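Local coordinates for protein 2-(acetamidomethylene)succinate hydrolase (Mesorhizobium loti, PDB 3KXP) that catalyses the last step of vitamin B6 breakdown, hydrolysing (E)-2-(acetamidomethylene)succinate to succinic semialdehyde, acetate, ammonia and carbon dioxide, at residues Met71-Gly76 against Phe95-Val100; Val139-Gly144 against Ala292-Asn297; Ala178-Val183 against Gln238-Leu243. All coordinates share one frame; numbering follows the deposited sequence.

In the fold
Contact 1 and contact 2 meet inside the central sheet of the alpha/beta hydrolase fold, where strands 70-74 and 136-141 are neighbours: Phe74 O lies 2.9 Å from His141 N, a probable hydrogen bond, and the centres of the two contacts are about 13 Å apart. Contact 2 holds two members of the inferred catalytic triad, Ser142 and His294, and Asp166 completes it. Contact 3 packs two helices together, its centre about 16 Å from that of contact 2. Those two contacts touch through Leu143, a chloride-site residue, whose CD1 is 3.9 Å from Thr239 CG2. Contacts 1 and 3, on opposite sides of the chain's centre, do not touch; their nearest atoms are about 7 Å apart.

Contact 1 (Met71-Gly76 against Phe95-Val100); sequences MLFFHG and FTTIAV
Met71 and Phe95 close one end of a parallel strand pair that belongs to a beta-alpha-beta unit of the alpha/beta hydrolase sheet, with helix 85-89 in the connection. The short strand axes approach to 4.6 Å at an angle of 24°. Four backbone bonds join them: Met71 N to Thr96 O, Ile98 N to Met71 O, Phe73 N to Ile98 O and Val100 N to Phe73 O.

The tight part is apolar. Met71, a selenomethionine, has CG anti to its backbone N (chi1 -169°) and bends at chi3, which brings CE over the centre of the Phe95 ring, 3.5 Å from the centroid. This is a CH-pi contact, with SE farther above the same ring in a Met-aromatic contact. On the sheet face of Leu72 and Ile98, the two side chains lie alongside each other, and Leu72 CD2 reaches within 3.6 Å of Ile98 CB. Phe74 CE2 meets Val100 CB at 4.0 Å on that face. Phe73 and Thr97 are on the other, where helix 85-89 packs on both.

Past the strands the pairing gives way to a wetter join. A water donates to Phe73 O and Val100 O and accepts from His75 N, bridging the two segments where they part. Beside it, the edge of the His75 ring faces Val100 O, 3.3 Å from CD2, while ND1 donates to Gly76 O at 2.6 Å, 2° out of the ring plane.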
# COMPACT_ATOMS: atom_id res chain seq x y z
N MSE A 71 -11.59 13.53 5.48
CA MSE A 71 -10.74 12.52 6.09
C MSE A 71 -11.05 12.47 7.59
O MSE A 71 -10.74 13.41 8.32
CB MSE A 71 -9.28 12.85 5.86
CG MSE A 71 -8.35 11.72 6.23
SE MSE A 71 -6.52 12.11 5.75
CE MSE A 71 -6.63 11.74 3.85
N LEU A 72 -11.65 11.37 8.03
CA LEU A 72 -12.03 11.21 9.44
C LEU A 72 -11.04 10.36 10.24
O LEU A 72 -10.55 9.34 9.75
CB LEU A 72 -13.43 10.58 9.51
CG LEU A 72 -14.50 11.36 8.74
CD1 LEU A 72 -15.81 10.61 8.76
CD2 LEU A 72 -14.66 12.75 9.36
N PHE A 73 -10.76 10.78 11.47
CA PHE A 73 -9.83 10.06 12.34
C PHE A 73 -10.51 9.50 13.59
O PHE A 73 -11.18 10.23 14.32
CB PHE A 73 -8.69 10.98 12.76
CG PHE A 73 -7.86 11.50 11.62
CD1 PHE A 73 -8.36 12.45 10.74
CD2 PHE A 73 -6.54 11.09 11.47
CE1 PHE A 73 -7.56 13.01 9.74
CE2 PHE A 73 -5.73 11.64 10.46
CZ PHE A 73 -6.24 12.59 9.60
N PHE A 74 -10.32 8.21 13.85
CA PHE A 74 -10.92 7.55 15.00
C PHE A 74 -9.90 6.92 15.96
O PHE A 74 -9.16 6.00 15.58
CB PHE A 74 -11.91 6.48 14.53
CG PHE A 74 -12.92 7.00 13.55
CD1 PHE A 74 -12.59 7.18 12.21
CD2 PHE A 74 -14.20 7.34 13.98
CE1 PHE A 74 -13.52 7.69 11.31
CE2 PHE A 74 -15.14 7.85 13.08
CZ PHE A 74 -14.80 8.03 11.74
N HIS A 75 -9.88 7.41 17.19
CA HIS A 75 -8.96 6.99 18.25
C HIS A 75 -9.16 5.56 18.79
O HIS A 75 -10.13 4.88 18.45
CB HIS A 75 -9.10 7.97 19.42
CG HIS A 75 -10.45 7.95 20.05
ND1 HIS A 75 -10.86 6.94 20.89
CD2 HIS A 75 -11.54 8.74 19.87
CE1 HIS A 75 -12.14 7.11 21.20
NE2 HIS A 75 -12.57 8.19 20.59
N GLY A 76 -8.24 5.12 19.65
CA GLY A 76 -8.34 3.80 20.24
C GLY A 76 -9.16 3.84 21.53
O GLY A 76 -9.58 4.92 21.96
N PHE A 95 -6.89 18.36 2.82
CA PHE A 95 -8.11 17.65 3.20
C PHE A 95 -8.81 18.34 4.37
O PHE A 95 -8.21 19.09 5.14
CB PHE A 95 -7.83 16.21 3.65
CG PHE A 95 -7.04 15.38 2.68
CD1 PHE A 95 -5.65 15.44 2.68
CD2 PHE A 95 -7.68 14.52 1.79
CE1 PHE A 95 -4.91 14.64 1.81
CE2 PHE A 95 -6.94 13.73 0.92
CZ PHE A 95 -5.56 13.78 0.93
N THR A 96 -10.11 18.06 4.48
CA THR A 96 -10.91 18.55 5.59
C THR A 96 -10.72 17.44 6.63
O THR A 96 -11.37 16.39 6.55
CB THR A 96 -12.42 18.65 5.22
OG1 THR A 96 -12.60 19.65 4.21
CG2 THR A 96 -13.24 19.02 6.44
N THR A 97 -9.81 17.66 7.56
CA THR A 97 -9.51 16.68 8.59
C THR A 97 -10.40 16.84 9.82
O THR A 97 -10.46 17.91 10.43
CB THR A 97 -8.04 16.79 9.06
OG1 THR A 97 -7.84 18.07 9.67
CG2 THR A 97 -7.10 16.65 7.87
N ILE A 98 -11.10 15.77 10.18
CA ILE A 98 -11.98 15.80 11.34
C ILE A 98 -11.74 14.58 12.23
O ILE A 98 -11.84 13.44 11.77
CB ILE A 98 -13.47 15.83 10.91
CG1 ILE A 98 -13.75 17.10 10.09
CG2 ILE A 98 -14.35 15.80 12.15
CD1 ILE A 98 -15.21 17.28 9.65
N ALA A 99 -11.41 14.83 13.49
CA ALA A 99 -11.18 13.75 14.45
C ALA A 99 -12.48 13.59 15.22
O ALA A 99 -13.11 14.57 15.60
CB ALA A 99 -10.04 14.11 15.39
N VAL A 100 -12.88 12.35 15.47
CA VAL A 100 -14.14 12.09 16.16
C VAL A 100 -14.02 11.42 17.52
O VAL A 100 -13.37 10.38 17.65
CB VAL A 100 -15.07 11.18 15.31
CG1 VAL A 100 -16.40 11.00 16.00
CG2 VAL A 100 -15.25 11.77 13.92
O HOH W 1 -10.65 10.24 17.00

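Contact 2 (Val139-Gly144 against Ala292-Asn297); sequences VGHSLG and ADHYVN
His141 has the most surface buried here, and His294 comes next; the two imidazoles meet at a slant, with centroids 4.8 Å apart and planes at 37°. The first is reached from several directions. Its imidazole swings away from the backbone N, extending from the end of strand 136-141 toward the 292-297 segment, and His141 NE2 donates to the backbone oxygen His294 O at 3.0 Å. That bond is imperfect: the N-H...O angle is 151°, and the donor stands above the carbonyl plane. Asn297 ND2 sits over one face of the His141 ring, 3.5 Å from ND1, and Ser142 CB covers the opposite face toward the rim. Tyr295 CD1 approaches the ring edge at CE1. A water 2.7 Å from His141 ND1 also donates to Asn297 OD1, so both ring nitrogens have polar neighbours and the rotation of the imidazole is probably well defined.

His294 offers one face to His141 NE2 and an edge to Ser142. Ser142 OG lies at this edge, in the ring plane, 2.9 Å from His294 CE1 and 3.1 Å from His294 NE2. Elsewhere on the imidazole, His294 ND1 is hydrogen-bonded to Asp166. By holding the backbone carbonyl of His294 and lying against its ring, His141 probably serves as a second-shell residue that helps to place His294.

Ser142 stands between strand 136-141 and helix 143-154 with a positive phi (55°), a strained backbone that turns its side chain toward His294. Gly140 and Gly144 flank it in a GxSxG pattern. These features fit the nucleophile elbow of alpha/beta hydrolases, and with Asp166 and His294 the serine forms the inferred Ser-His-Asp catalytic triad.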
# COMPACT_ATOMS: atom_id res chain seq x y z
N VAL A 139 -9.18 7.02 8.84
CA VAL A 139 -7.89 6.76 9.48
C VAL A 139 -8.19 6.35 10.92
O VAL A 139 -8.50 7.19 11.76
CB VAL A 139 -7.02 8.02 9.52
CG1 VAL A 139 -5.73 7.74 10.27
CG2 VAL A 139 -6.73 8.49 8.10
N GLY A 140 -8.09 5.06 11.21
CA GLY A 140 -8.39 4.61 12.56
C GLY A 140 -7.30 3.86 13.30
O GLY A 140 -6.53 3.10 12.72
N HIS A 141 -7.22 4.10 14.60
CA HIS A 141 -6.23 3.44 15.42
C HIS A 141 -6.89 2.45 16.36
O HIS A 141 -7.74 2.83 17.16
CB HIS A 141 -5.45 4.44 16.26
CG HIS A 141 -4.44 3.80 17.16
ND1 HIS A 141 -4.10 4.33 18.39
CD2 HIS A 141 -3.71 2.67 17.02
CE1 HIS A 141 -3.20 3.54 18.96
NE2 HIS A 141 -2.95 2.53 18.15
N SER A 142 -6.51 1.18 16.24
CA SER A 142 -7.05 0.12 17.09
C SER A 142 -8.59 0.07 17.03
O SER A 142 -9.14 -0.30 16.00
CB SER A 142 -6.56 0.34 18.53
OG SER A 142 -6.49 -0.89 19.24
N LEU A 143 -9.27 0.43 18.13
CA LEU A 143 -10.74 0.46 18.15
C LEU A 143 -11.22 1.21 16.91
O LEU A 143 -12.13 0.76 16.21
CB LEU A 143 -11.26 1.19 19.39
CG LEU A 143 -12.73 1.66 19.37
CD1 LEU A 143 -13.68 0.48 19.28
CD2 LEU A 143 -13.04 2.45 20.62
N GLY A 144 -10.61 2.36 16.64
CA GLY A 144 -10.98 3.15 15.48
C GLY A 144 -10.75 2.37 14.19
O GLY A 144 -11.59 2.40 13.29
N ALA A 292 8.10 0.93 16.47
CA ALA A 292 6.77 1.24 17.00
C ALA A 292 6.05 0.04 17.63
O ALA A 292 6.13 -1.08 17.13
CB ALA A 292 5.90 1.83 15.90
N ASP A 293 5.36 0.29 18.74
CA ASP A 293 4.59 -0.76 19.40
C ASP A 293 3.14 -0.54 18.95
O ASP A 293 2.91 -0.04 17.84
CB ASP A 293 4.73 -0.69 20.93
CG ASP A 293 4.22 0.62 21.52
OD1 ASP A 293 4.17 0.74 22.77
OD2 ASP A 293 3.87 1.54 20.74
N HIS A 294 2.17 -0.91 19.78
CA HIS A 294 0.78 -0.74 19.40
C HIS A 294 0.40 0.69 19.02
O HIS A 294 -0.45 0.91 18.15
CB HIS A 294 -0.12 -1.25 20.53
CG HIS A 294 -1.58 -0.98 20.33
ND1 HIS A 294 -2.28 -1.42 19.23
CD2 HIS A 294 -2.48 -0.35 21.12
CE1 HIS A 294 -3.55 -1.08 19.35
NE2 HIS A 294 -3.70 -0.42 20.49
N TYR A 295 1.02 1.67 19.68
CA TYR A 295 0.72 3.08 19.46
C TYR A 295 1.52 3.72 18.32
O TYR A 295 2.24 4.70 18.50
CB TYR A 295 0.95 3.82 20.78
CG TYR A 295 0.24 3.11 21.90
CD1 TYR A 295 -1.14 3.26 22.08
CD2 TYR A 295 0.91 2.19 22.70
CE1 TYR A 295 -1.84 2.49 23.01
CE2 TYR A 295 0.22 1.41 23.64
CZ TYR A 295 -1.15 1.56 23.78
OH TYR A 295 -1.84 0.79 24.69
N VAL A 296 1.33 3.16 17.13
CA VAL A 296 2.04 3.60 15.94
C VAL A 296 2.04 5.10 15.61
O VAL A 296 3.10 5.71 15.50
CB VAL A 296 1.54 2.84 14.70
CG1 VAL A 296 2.46 3.12 13.51
CG2 VAL A 296 1.45 1.35 15.01
N ASN A 297 0.86 5.68 15.43
CA ASN A 297 0.79 7.09 15.07
C ASN A 297 1.43 8.04 16.10
O ASN A 297 2.03 9.06 15.73
CB ASN A 297 -0.66 7.50 14.76
CG ASN A 297 -1.62 7.23 15.90
OD1 ASN A 297 -2.25 8.16 16.43
ND2 ASN A 297 -1.76 5.97 16.29
O HOH W 2 -3.57 7.00 18.77

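Contact 3 (Ala178-Val183 against Gln238-Leu243); sequences ALEARV and QTARGL
Glu180 crosses from helix 173-182 to the side of helix 233-242, an antiparallel pair whose short axes run at 174° and approach to 9.4 Å. Both helices fall between sheet strands 159-165 and 258-263, consistent with the cap region of alpha/beta hydrolases. From CB, the first torsion (chi1 -162°) carries CG opposite the backbone N, toward the other helix. Glu180 CG touches Ala240 CB at 4.0 Å. It also lies 3.7 Å from Arg241 NH1, and CD comes near the same guanidinium. At the tip the oxygens part: OE1 forms a salt bridge with Arg244, while OE2 rests over one face of the Arg241 guanidinium, 3.5 Å from NE. This second salt bridge is by charge alone, the oxygen being well out of the guanidinium plane; NE donates to Ala237 O instead.

Beside this polar edge, Leu179 CD1 meets Leu243 CD1 at 4.0 Å, Val183 CG2 packs on Ala240 CB, and Leu243 also packs on Leu143 of the chloride site. Replacing Glu180 with an alanine would probably leave Arg244 without its carboxylate mate and take away the negative charge over the Arg241 guanidinium. Charge attraction without a directed bond to Arg241 therefore borders an apolar helix seam.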
# COMPACT_ATOMS: atom_id res chain seq x y z
N ALA A 178 -5.17 -8.96 27.95
CA ALA A 178 -4.35 -7.89 28.47
C ALA A 178 -5.01 -6.53 28.32
O ALA A 178 -4.99 -5.71 29.25
CB ALA A 178 -2.99 -7.88 27.78
N LEU A 179 -5.58 -6.29 27.15
CA LEU A 179 -6.25 -5.01 26.87
C LEU A 179 -7.44 -4.84 27.81
O LEU A 179 -7.65 -3.78 28.39
CB LEU A 179 -6.71 -4.96 25.41
CG LEU A 179 -7.23 -3.63 24.86
CD1 LEU A 179 -7.28 -3.72 23.35
CD2 LEU A 179 -8.60 -3.33 25.43
N GLU A 180 -8.20 -5.92 27.96
CA GLU A 180 -9.37 -5.91 28.82
C GLU A 180 -9.05 -5.71 30.31
O GLU A 180 -9.77 -5.01 31.01
CB GLU A 180 -10.15 -7.21 28.61
CG GLU A 180 -11.57 -7.16 29.08
CD GLU A 180 -12.37 -8.32 28.53
OE1 GLU A 180 -12.01 -9.48 28.84
OE2 GLU A 180 -13.35 -8.08 27.79
N ALA A 181 -7.96 -6.31 30.79
CA ALA A 181 -7.59 -6.21 32.20
C ALA A 181 -7.18 -4.81 32.67
O ALA A 181 -7.39 -4.46 33.83
CB ALA A 181 -6.49 -7.20 32.52
N ARG A 182 -6.58 -4.01 31.79
CA ARG A 182 -6.16 -2.67 32.20
C ARG A 182 -6.95 -1.54 31.53
O ARG A 182 -6.61 -0.37 31.67
CB ARG A 182 -4.66 -2.50 31.92
CG ARG A 182 -4.26 -2.87 30.50
CD ARG A 182 -2.74 -3.04 30.36
NE ARG A 182 -2.03 -1.78 30.11
CZ ARG A 182 -2.24 -1.00 29.05
NH1 ARG A 182 -3.15 -1.32 28.14
NH2 ARG A 182 -1.52 0.10 28.89
N VAL A 183 -8.02 -1.89 30.83
CA VAL A 183 -8.83 -0.90 30.12
C VAL A 183 -9.35 0.23 31.01
O VAL A 183 -9.45 1.36 30.57
CB VAL A 183 -10.01 -1.58 29.40
CG1 VAL A 183 -10.98 -2.15 30.41
CG2 VAL A 183 -10.68 -0.59 28.48
N GLN A 238 -17.66 -2.49 28.19
CA GLN A 238 -18.44 -3.08 27.12
C GLN A 238 -17.69 -3.04 25.80
O GLN A 238 -17.77 -3.99 25.01
CB GLN A 238 -19.78 -2.35 26.98
CG GLN A 238 -20.66 -2.49 28.21
CD GLN A 238 -21.97 -1.75 28.06
OE1 GLN A 238 -22.81 -2.09 27.23
NE2 GLN A 238 -22.14 -0.71 28.87
N THR A 239 -16.97 -1.95 25.55
CA THR A 239 -16.20 -1.82 24.32
C THR A 239 -15.09 -2.87 24.27
O THR A 239 -14.89 -3.52 23.24
CB THR A 239 -15.58 -0.44 24.21
OG1 THR A 239 -16.62 0.54 24.14
CG2 THR A 239 -14.72 -0.34 22.97
N ALA A 240 -14.37 -3.03 25.38
CA ALA A 240 -13.29 -4.00 25.47
C ALA A 240 -13.77 -5.40 25.08
O ALA A 240 -13.17 -6.03 24.21
CB ALA A 240 -12.70 -4.02 26.89
N ARG A 241 -14.83 -5.91 25.70
CA ARG A 241 -15.28 -7.24 25.30
C ARG A 241 -15.88 -7.29 23.91
O ARG A 241 -15.95 -8.34 23.30
CB ARG A 241 -16.24 -7.86 26.33
CG ARG A 241 -17.26 -6.96 26.97
CD ARG A 241 -17.30 -7.26 28.47
NE ARG A 241 -16.18 -6.62 29.17
CZ ARG A 241 -15.71 -6.98 30.36
NH1 ARG A 241 -14.70 -6.31 30.90
NH2 ARG A 241 -16.24 -8.02 30.99
N GLY A 242 -16.28 -6.14 23.38
CA GLY A 242 -16.82 -6.12 22.04
C GLY A 242 -15.69 -6.29 21.04
O GLY A 242 -15.91 -6.72 19.91
N LEU A 243 -14.47 -5.97 21.46
CA LEU A 243 -13.29 -6.07 20.61
C LEU A 243 -12.89 -7.51 20.33
O LEU A 243 -12.07 -7.76 19.45
CB LEU A 243 -12.11 -5.32 21.24
CG LEU A 243 -12.23 -3.79 21.26
CD1 LEU A 243 -11.02 -3.19 21.95
CD2 LEU A 243 -12.34 -3.27 19.84